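Local coordinates for accelerated-cell-death 11 (Arabidopsis thaliana, PDB 4NT1), which transfers ceramide-1-phosphate and phytoceramide-1-phosphate selectively between membranes, using the all-helical GLTP fold, at residues E117-S122 with N126-P131; H164-L169 with I178-Y183; K134-V139 with A147-V152. One frame throughout, in Å; residues are numbered along the deposited sequence.

Contact 1 (E117-S122 with N126-P131)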
loop_
_atom_site.group_PDB
_atom_site.type_symbol
_atom_site.label_atom_id
_atom_site.label_comp_id
_atom_site.label_asym_id
_atom_site.label_seq_id
_atom_site.Cartn_x
_atom_site.Cartn_y
_atom_site.Cartn_z
ATOM N N GLU A 117 -1.730 -9.972 6.419
ATOM C CA GLU A 117 -1.144 -11.281 6.682
ATOM C C GLU A 117 -1.028 -11.504 8.189
ATOM O O GLU A 117 -1.309 -12.592 8.699
ATOM C CB GLU A 117 0.251 -11.390 6.052
ATOM C CG GLU A 117 0.260 -11.630 4.545
ATOM C CD GLU A 117 1.652 -11.473 3.927
ATOM O OE1 GLU A 117 2.499 -10.781 4.525
ATOM O OE2 GLU A 117 1.899 -12.041 2.838
ATOM N N GLN A 118 -0.591 -10.477 8.906
ATOM C CA GLN A 118 -0.339 -10.634 10.335
ATOM C C GLN A 118 -1.629 -10.689 11.144
ATOM O O GLN A 118 -1.703 -11.404 12.151
ATOM C CB GLN A 118 0.595 -9.542 10.861
ATOM C CG GLN A 118 2.017 -9.650 10.306
ATOM C CD GLN A 118 2.731 -10.882 10.813
ATOM O OE1 GLN A 118 2.568 -11.273 11.968
ATOM N NE2 GLN A 118 3.512 -11.518 9.947
ATOM N N ILE A 119 -2.639 -9.937 10.714
ATOM C CA ILE A 119 -3.951 -10.025 11.334
ATOM C C ILE A 119 -4.492 -11.445 11.185
ATOM O O ILE A 119 -4.937 -12.060 12.152
ATOM C CB ILE A 119 -4.934 -9.004 10.740
ATOM C CG1 ILE A 119 -4.541 -7.586 11.179
ATOM C CG2 ILE A 119 -6.353 -9.325 11.176
ATOM C CD1 ILE A 119 -5.418 -6.491 10.595
ATOM N N ILE A 120 -4.433 -11.978 9.972
ATOM C CA ILE A 120 -4.890 -13.347 9.739
ATOM C C ILE A 120 -4.110 -14.349 10.592
ATOM O O ILE A 120 -4.699 -15.228 11.236
ATOM C CB ILE A 120 -4.811 -13.713 8.239
ATOM C CG1 ILE A 120 -5.793 -12.844 7.451
ATOM C CG2 ILE A 120 -5.136 -15.194 8.030
ATOM C CD1 ILE A 120 -5.496 -12.759 5.952
ATOM N N ALA A 121 -2.789 -14.199 10.617
ATOM C CA ALA A 121 -1.916 -15.113 11.347
ATOM C C ALA A 121 -2.117 -15.041 12.862
ATOM O O ALA A 121 -1.833 -15.995 13.579
ATOM C CB ALA A 121 -0.457 -14.842 10.991
ATOM N N SER A 122 -2.605 -13.911 13.355
ATOM C CA SER A 122 -2.790 -13.766 14.795
ATOM C C SER A 122 -4.239 -13.972 15.245
ATOM O O SER A 122 -4.602 -13.590 16.352
ATOM C CB SER A 122 -2.279 -12.402 15.262
ATOM O OG SER A 122 -3.083 -11.373 14.723
ATOM N N ASN A 126 -6.999 -10.381 20.384
ATOM C CA ASN A 126 -7.962 -9.286 20.310
ATOM C C ASN A 126 -7.283 -7.940 20.045
ATOM O O ASN A 126 -7.943 -6.942 19.775
ATOM C CB ASN A 126 -8.800 -9.230 21.586
ATOM C CG ASN A 126 -9.648 -10.467 21.758
ATOM O OD1 ASN A 126 -9.686 -11.084 22.829
ATOM N ND2 ASN A 126 -10.318 -10.855 20.688
ATOM N N SER A 127 -5.959 -7.937 20.114
ATOM C CA SER A 127 -5.177 -6.717 19.907
ATOM C C SER A 127 -4.624 -6.643 18.485
ATOM O O SER A 127 -4.368 -7.677 17.861
ATOM C CB SER A 127 -4.024 -6.671 20.907
ATOM O OG SER A 127 -3.118 -5.611 20.614
ATOM N N LEU A 128 -4.441 -5.424 17.980
ATOM C CA LEU A 128 -3.778 -5.210 16.690
ATOM C C LEU A 128 -2.311 -4.821 16.854
ATOM O O LEU A 128 -1.626 -4.551 15.868
ATOM C CB LEU A 128 -4.475 -4.101 15.898
ATOM C CG LEU A 128 -5.887 -4.411 15.419
ATOM C CD1 LEU A 128 -6.472 -3.209 14.734
ATOM C CD2 LEU A 128 -5.859 -5.621 14.487
ATOM N N LYS A 129 -1.826 -4.784 18.090
ATOM C CA LYS A 129 -0.496 -4.232 18.343
ATOM C C LYS A 129 0.618 -4.967 17.595
ATOM O O LYS A 129 1.441 -4.347 16.933
ATOM C CB LYS A 129 -0.199 -4.178 19.842
ATOM C CG LYS A 129 1.136 -3.518 20.161
ATOM C CD LYS A 129 1.329 -3.356 21.664
ATOM C CE LYS A 129 2.690 -2.740 21.971
ATOM N NZ LYS A 129 2.844 -2.434 23.420
ATOM N N ASP A 130 0.647 -6.289 17.690
ATOM C CA ASP A 130 1.685 -7.036 16.986
ATOM C C ASP A 130 1.601 -6.943 15.446
ATOM O O ASP A 130 2.609 -6.666 14.793
ATOM C CB ASP A 130 1.773 -8.485 17.488
ATOM C CG ASP A 130 2.487 -8.588 18.832
ATOM O OD1 ASP A 130 2.739 -7.532 19.462
ATOM O OD2 ASP A 130 2.793 -9.720 19.261
ATOM N N PRO A 131 0.407 -7.153 14.862
ATOM C CA PRO A 131 0.335 -6.978 13.401
ATOM C C PRO A 131 0.720 -5.572 12.935
ATOM O O PRO A 131 1.436 -5.438 11.942
ATOM C CB PRO A 131 -1.144 -7.250 13.077
ATOM C CG PRO A 131 -1.628 -8.114 14.212
ATOM C CD PRO A 131 -0.847 -7.682 15.429
HETATM O O HOH W 1 -4.904 -9.409 15.813
#
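P131 packs against the last turn of helix 98-121, between Q118, I119 and S122. Its ring is the centre of the tight part. Q118 CB lies 3.6 Å from P131 CB and equally near P131 CA, and the CA atoms of the two residues are only 4.8 Å apart. The backbones come close here, and Q118 contributes its CB rather than its amide. I119 crosses the proline at about a right angle, with I119 CG1 3.9 Å from P131 CB. Its CG1 is anti to the carbonyl carbon (chi1 -71°) and the chain then runs straight out (chi2 178°). This carries it past the proline to the far end of L128, where I119 CD1 meets L128 CD2 at 4.0 Å. These contacts are apolar and largely buried.

The S122 side is polar and more open; S122 is partly exposed and meets a water. S122 OG sits 3.6 Å from P131 CG and lies close to both Q118 O and I119 O at the helix end. One water donates to S122 OG and to S127 O, at 2.7 Å from the latter, and so bridges the two segments. Beyond it, exposed S127 caps the next helix: its OG accepts from K129 N in a nearly straight bond (166°).

The contact packs the end of helix 98-121 against the start of helix 129-139, which follows it after a short loop. R162, at the start of helix 162-168, donates to I119 O and touches S122 and L128. Helix 173-199 lies against I119 through M180, and L165 of helix 162-168 packs on L128.

Contact 2 (H164-L169 with I178-Y183)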
loop_
_atom_site.group_PDB
_atom_site.type_symbol
_atom_site.label_atom_id
_atom_site.label_comp_id
_atom_site.label_asym_id
_atom_site.label_seq_id
_atom_site.Cartn_x
_atom_site.Cartn_y
_atom_site.Cartn_z
ATOM N N HIS A 164 -12.997 -3.374 16.862
ATOM C CA HIS A 164 -13.380 -2.034 16.445
ATOM C C HIS A 164 -12.982 -1.782 14.987
ATOM O O HIS A 164 -13.738 -1.174 14.234
ATOM C CB HIS A 164 -12.754 -0.976 17.360
ATOM C CG HIS A 164 -13.214 0.415 17.062
ATOM N ND1 HIS A 164 -12.476 1.532 17.389
ATOM C CD2 HIS A 164 -14.336 0.869 16.454
ATOM C CE1 HIS A 164 -13.125 2.615 16.999
ATOM N NE2 HIS A 164 -14.254 2.240 16.424
ATOM N N LEU A 165 -11.806 -2.262 14.589
ATOM C CA LEU A 165 -11.377 -2.115 13.191
ATOM C C LEU A 165 -12.355 -2.817 12.251
ATOM O O LEU A 165 -12.756 -2.269 11.218
ATOM C CB LEU A 165 -9.956 -2.645 12.975
ATOM C CG LEU A 165 -9.480 -2.621 11.517
ATOM C CD1 LEU A 165 -9.350 -1.188 11.027
ATOM C CD2 LEU A 165 -8.165 -3.382 11.303
ATOM N N LEU A 166 -12.745 -4.036 12.601
ATOM C CA LEU A 166 -13.698 -4.759 11.774
ATOM C C LEU A 166 -15.016 -3.992 11.703
ATOM O O LEU A 166 -15.680 -3.971 10.673
ATOM C CB LEU A 166 -13.905 -6.178 12.306
ATOM C CG LEU A 166 -12.644 -7.039 12.291
ATOM C CD1 LEU A 166 -12.970 -8.492 12.635
ATOM C CD2 LEU A 166 -11.949 -6.956 10.943
ATOM N N ASN A 167 -15.396 -3.352 12.801
ATOM C CA ASN A 167 -16.613 -2.552 12.816
ATOM C C ASN A 167 -16.514 -1.378 11.845
ATOM O O ASN A 167 -17.452 -1.092 11.100
ATOM C CB ASN A 167 -16.914 -2.056 14.229
ATOM C CG ASN A 167 -18.224 -1.300 14.312
ATOM O OD1 ASN A 167 -19.300 -1.898 14.287
ATOM N ND2 ASN A 167 -18.140 0.021 14.416
ATOM N N MET A 168 -15.368 -0.706 11.856
ATOM C CA MET A 168 -15.109 0.407 10.950
ATOM C C MET A 168 -15.152 -0.043 9.494
ATOM O O MET A 168 -15.532 0.729 8.609
ATOM C CB MET A 168 -13.743 1.027 11.240
ATOM C CG MET A 168 -13.653 1.807 12.538
ATOM S SD MET A 168 -12.006 2.503 12.755
ATOM C CE MET A 168 -11.186 1.225 13.678
ATOM N N LEU A 169 -14.759 -1.288 9.247
ATOM C CA LEU A 169 -14.744 -1.838 7.890
ATOM C C LEU A 169 -16.049 -2.557 7.528
ATOM O O LEU A 169 -16.192 -3.078 6.425
ATOM C CB LEU A 169 -13.564 -2.791 7.711
ATOM C CG LEU A 169 -12.208 -2.195 8.091
ATOM C CD1 LEU A 169 -11.135 -3.273 8.101
ATOM C CD2 LEU A 169 -11.842 -1.046 7.161
ATOM N N ILE A 178 -11.715 -13.368 4.670
ATOM C CA ILE A 178 -11.764 -13.690 3.245
ATOM C C ILE A 178 -11.251 -12.546 2.373
ATOM O O ILE A 178 -10.450 -12.750 1.449
ATOM C CB ILE A 178 -13.180 -14.105 2.822
ATOM C CG1 ILE A 178 -13.428 -15.550 3.269
ATOM C CG2 ILE A 178 -13.362 -13.953 1.321
ATOM C CD1 ILE A 178 -14.888 -15.910 3.400
ATOM N N HIS A 179 -11.701 -11.335 2.662
ATOM C CA HIS A 179 -11.321 -10.205 1.821
ATOM C C HIS A 179 -9.917 -9.692 2.101
ATOM O O HIS A 179 -9.250 -9.198 1.192
ATOM C CB HIS A 179 -12.354 -9.097 1.906
ATOM C CG HIS A 179 -13.643 -9.451 1.235
ATOM N ND1 HIS A 179 -13.851 -9.261 -0.114
ATOM C CD2 HIS A 179 -14.771 -10.027 1.714
ATOM C CE1 HIS A 179 -15.064 -9.679 -0.431
ATOM N NE2 HIS A 179 -15.642 -10.150 0.660
ATOM N N MET A 180 -9.462 -9.825 3.344
ATOM C CA MET A 180 -8.068 -9.512 3.656
ATOM C C MET A 180 -7.145 -10.479 2.916
ATOM O O MET A 180 -6.173 -10.071 2.273
ATOM C CB MET A 180 -7.804 -9.570 5.168
ATOM C CG MET A 180 -8.325 -8.358 5.933
ATOM S SD MET A 180 -7.803 -8.403 7.658
ATOM C CE MET A 180 -8.534 -6.900 8.285
ATOM N N GLN A 181 -7.455 -11.768 2.997
ATOM C CA GLN A 181 -6.652 -12.760 2.299
ATOM C C GLN A 181 -6.681 -12.521 0.787
ATOM O O GLN A 181 -5.706 -12.775 0.087
ATOM C CB GLN A 181 -7.149 -14.171 2.609
ATOM C CG GLN A 181 -6.288 -15.245 1.962
ATOM C CD GLN A 181 -4.893 -15.271 2.535
ATOM O OE1 GLN A 181 -3.910 -15.017 1.834
ATOM N NE2 GLN A 181 -4.795 -15.582 3.823
ATOM N N SER A 182 -7.810 -12.048 0.280
ATOM C CA SER A 182 -7.904 -11.753 -1.141
ATOM C C SER A 182 -6.933 -10.634 -1.496
ATOM O O SER A 182 -6.170 -10.749 -2.458
ATOM C CB SER A 182 -9.315 -11.330 -1.531
ATOM O OG SER A 182 -9.390 -11.132 -2.937
ATOM N N TYR A 183 -6.961 -9.556 -0.709
ATOM C CA TYR A 183 -6.020 -8.455 -0.926
ATOM C C TYR A 183 -4.581 -8.946 -0.856
ATOM O O TYR A 183 -3.726 -8.530 -1.651
ATOM C CB TYR A 183 -6.208 -7.321 0.088
ATOM C CG TYR A 183 -5.127 -6.271 -0.072
ATOM C CD1 TYR A 183 -5.229 -5.293 -1.060
ATOM C CD2 TYR A 183 -3.985 -6.291 0.714
ATOM C CE1 TYR A 183 -4.230 -4.347 -1.238
ATOM C CE2 TYR A 183 -2.988 -5.347 0.550
ATOM C CZ TYR A 183 -3.115 -4.380 -0.433
ATOM O OH TYR A 183 -2.120 -3.433 -0.599
#
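M180 reaches L166 and L169 because its side chain is fully drawn out. Its chi2 (-173°) and chi3 (180°) are both extended. The chain therefore spends its whole length crossing the gap between the two segments, where L166 CA and M180 CA are 11.0 Å apart. The terminal methyl does the touching. L166 does not point straight at the partner helix, but with CG anti to the carbonyl carbon (chi1 -62°) its end swings nearer.

L166 CD2 is then 4.3 Å from M180 CE. L169 CD1 approaches the same methyl, M180 CE, at 4.5 Å. One methionine methyl thus meets one branch from each of two leucines a turn apart. The distances are those of light van der Waals contact, and the buried surface is small, 80 Å² in all. The chemistry is purely apolar. All three residues are buried.

Other helices also pack here. F116 and I119 of helix 98-121 touch M180, and L169 also packs on L11 of helix 10-25 and L47 of helix 34-51. L166 has further partners in E173 and A176, in the first turns of helix 173-199 itself.

This is loose helix-to-helix packing in the hydrophobic interior, away from the residues that bind the lipid. It joins the short helix 162-168 to the long C-terminal helix 173-199 within the two-layer, all-alpha GLTP fold.

Contact 3 (K134-V139 with A147-V152)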
loop_
_atom_site.group_PDB
_atom_site.type_symbol
_atom_site.label_atom_id
_atom_site.label_comp_id
_atom_site.label_asym_id
_atom_site.label_seq_id
_atom_site.Cartn_x
_atom_site.Cartn_y
_atom_site.Cartn_z
ATOM N N LYS A 134 4.573 -5.196 13.529
ATOM C CA LYS A 134 5.381 -6.016 12.628
ATOM C C LYS A 134 5.361 -5.495 11.192
ATOM O O LYS A 134 6.380 -5.514 10.500
ATOM C CB LYS A 134 4.927 -7.473 12.658
ATOM C CG LYS A 134 5.324 -8.212 13.931
ATOM C CD LYS A 134 4.745 -9.620 13.944
ATOM C CE LYS A 134 5.183 -10.392 15.183
ATOM N NZ LYS A 134 4.672 -11.796 15.181
ATOM N N SER A 135 4.202 -5.035 10.738
ATOM C CA SER A 135 4.110 -4.530 9.373
ATOM C C SER A 135 4.859 -3.200 9.259
ATOM O O SER A 135 5.533 -2.948 8.266
ATOM C CB SER A 135 2.647 -4.402 8.924
ATOM O OG SER A 135 1.935 -3.484 9.735
ATOM N N TYR A 136 4.765 -2.358 10.285
ATOM C CA TYR A 136 5.490 -1.091 10.261
ATOM C C TYR A 136 6.998 -1.317 10.270
ATOM O O TYR A 136 7.734 -0.725 9.474
ATOM C CB TYR A 136 5.109 -0.187 11.441
ATOM C CG TYR A 136 6.021 1.002 11.516
ATOM C CD1 TYR A 136 5.804 2.111 10.706
ATOM C CD2 TYR A 136 7.141 0.997 12.341
ATOM C CE1 TYR A 136 6.653 3.197 10.739
ATOM C CE2 TYR A 136 8.003 2.089 12.377
ATOM C CZ TYR A 136 7.755 3.177 11.571
ATOM O OH TYR A 136 8.594 4.264 11.600
ATOM N N ALA A 137 7.453 -2.185 11.167
ATOM C CA ALA A 137 8.891 -2.423 11.336
ATOM C C ALA A 137 9.517 -3.068 10.098
ATOM O O ALA A 137 10.658 -2.789 9.757
ATOM C CB ALA A 137 9.144 -3.281 12.574
ATOM N N GLN A 138 8.772 -3.938 9.425
ATOM C CA GLN A 138 9.297 -4.566 8.219
ATOM C C GLN A 138 9.338 -3.607 7.034
ATOM O O GLN A 138 10.318 -3.568 6.289
ATOM C CB GLN A 138 8.489 -5.807 7.834
ATOM C CG GLN A 138 8.991 -6.488 6.562
ATOM C CD GLN A 138 8.101 -7.634 6.121
ATOM O OE1 GLN A 138 7.585 -8.380 6.950
ATOM N NE2 GLN A 138 7.908 -7.772 4.811
ATOM N N VAL A 139 8.267 -2.841 6.851
ATOM C CA VAL A 139 8.118 -2.061 5.624
ATOM C C VAL A 139 8.611 -0.618 5.724
ATOM O O VAL A 139 9.324 -0.143 4.839
ATOM C CB VAL A 139 6.649 -2.108 5.113
ATOM C CG1 VAL A 139 6.480 -1.246 3.857
ATOM C CG2 VAL A 139 6.245 -3.549 4.835
ATOM N N ALA A 147 13.653 9.519 15.045
ATOM C CA ALA A 147 12.608 10.304 15.699
ATOM C C ALA A 147 11.206 9.933 15.206
ATOM O O ALA A 147 10.243 9.969 15.971
ATOM C CB ALA A 147 12.865 11.798 15.528
ATOM N N ILE A 148 11.090 9.582 13.928
ATOM C CA ILE A 148 9.809 9.110 13.405
ATOM C C ILE A 148 9.456 7.740 13.994
ATOM O O ILE A 148 8.328 7.521 14.429
ATOM C CB ILE A 148 9.804 9.016 11.871
ATOM C CG1 ILE A 148 10.093 10.393 11.252
ATOM C CG2 ILE A 148 8.465 8.454 11.393
ATOM C CD1 ILE A 148 9.198 11.488 11.770
ATOM N N ARG A 149 10.426 6.832 14.009
ATOM C CA ARG A 149 10.225 5.493 14.577
ATOM C C ARG A 149 9.744 5.578 16.029
ATOM O O ARG A 149 8.826 4.858 16.437
ATOM C CB ARG A 149 11.514 4.663 14.490
ATOM C CG ARG A 149 12.067 4.535 13.072
ATOM C CD ARG A 149 13.021 3.357 12.901
ATOM N NE ARG A 149 14.241 3.460 13.707
ATOM C CZ ARG A 149 15.352 4.091 13.329
ATOM N NH1 ARG A 149 15.406 4.712 12.156
ATOM N NH2 ARG A 149 16.412 4.111 14.133
ATOM N N LYS A 150 10.361 6.462 16.809
ATOM C CA LYS A 150 9.943 6.648 18.198
ATOM C C LYS A 150 8.489 7.102 18.276
ATOM O O LYS A 150 7.705 6.572 19.059
ATOM C CB LYS A 150 10.853 7.649 18.927
ATOM C CG LYS A 150 10.450 7.872 20.381
ATOM C CD LYS A 150 11.470 8.725 21.145
ATOM C CE LYS A 150 11.315 10.211 20.828
ATOM N NZ LYS A 150 12.186 11.077 21.687
ATOM N N ALA A 151 8.129 8.086 17.458
ATOM C CA ALA A 151 6.762 8.599 17.453
ATOM C C ALA A 151 5.747 7.497 17.142
ATOM O O ALA A 151 4.682 7.428 17.760
ATOM C CB ALA A 151 6.631 9.739 16.457
ATOM N N VAL A 152 6.083 6.645 16.177
ATOM C CA VAL A 152 5.213 5.534 15.790
ATOM C C VAL A 152 4.980 4.614 16.987
ATOM O O VAL A 152 3.843 4.298 17.336
ATOM C CB VAL A 152 5.816 4.751 14.602
ATOM C CG1 VAL A 152 5.111 3.412 14.400
ATOM C CG2 VAL A 152 5.761 5.609 13.322
#
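Y136 lays one face of its ring against V152, joining two antiparallel helices of the GLTP fold. Helix segments 134-139 and 147-152 run at 171° to each other, with axes 11.8 Å apart. The aromatic side chain fills much of that spacing.

The first shell is a CH-pi contact. V152 CG1 stands 3.6 Å from the Y136 ring centroid and only 5° off the normal, so it sits almost exactly over the middle of the face. The second methyl lies nearer the phenol end, and V152 CG2 approaches Y136 CZ at 3.6 Å. V152 thus spans the ring from its centre to its oxygen. With CG anti to the backbone N (chi1 171°), the tyrosine ring extends from its helix toward the partner. Its phenol end arrives beside the backbone of helix 146-155. More distantly, I148 CG2 is 4.2 Å from Y136 OH.

The next shell is polar. Y136 OH is hydrogen-bonded to H144 ND1, which fixes the phenol end, and F57 also meets the ring. H144 is one of the residues that bind the ceramide-1-phosphate lipid, so Y136 probably helps to orient its imidazole as a second-shell partner. R149 leads its guanidinium away from Y136, and NH1 bonds to the backbone O of H144. The loop before helix 146-155 is therefore tied twice, through the side chain and the backbone of one residue.

R149 touches the tyrosine through its aliphatic base and backbone: Y136 OH is 3.8 Å from R149 CG and 3.6 Å from R149 CA.

In the fold
Contacts 1 and 2 are mainly buried, while contact 3 is only partly so. Contacts 1 and 3 share helix 129-139, one at its N-terminal turn and one farther along. They touch where Q118 OE1 packs on K134 CD at 3.4 Å. Contacts 1 and 2 also adjoin: I119 CD1 lies 3.9 Å from M180 CE, and L128 meets L165. Together they join helices 98-121, 129-139, 162-168 and 173-199. Contact 2 is wholly apolar and loosely packed. Contact 1 adds a water bridge between S122 and S127. Contact 3 is aromatic and alone lies close to lipid-binding residues, about 22 Å from contact 2 between centres.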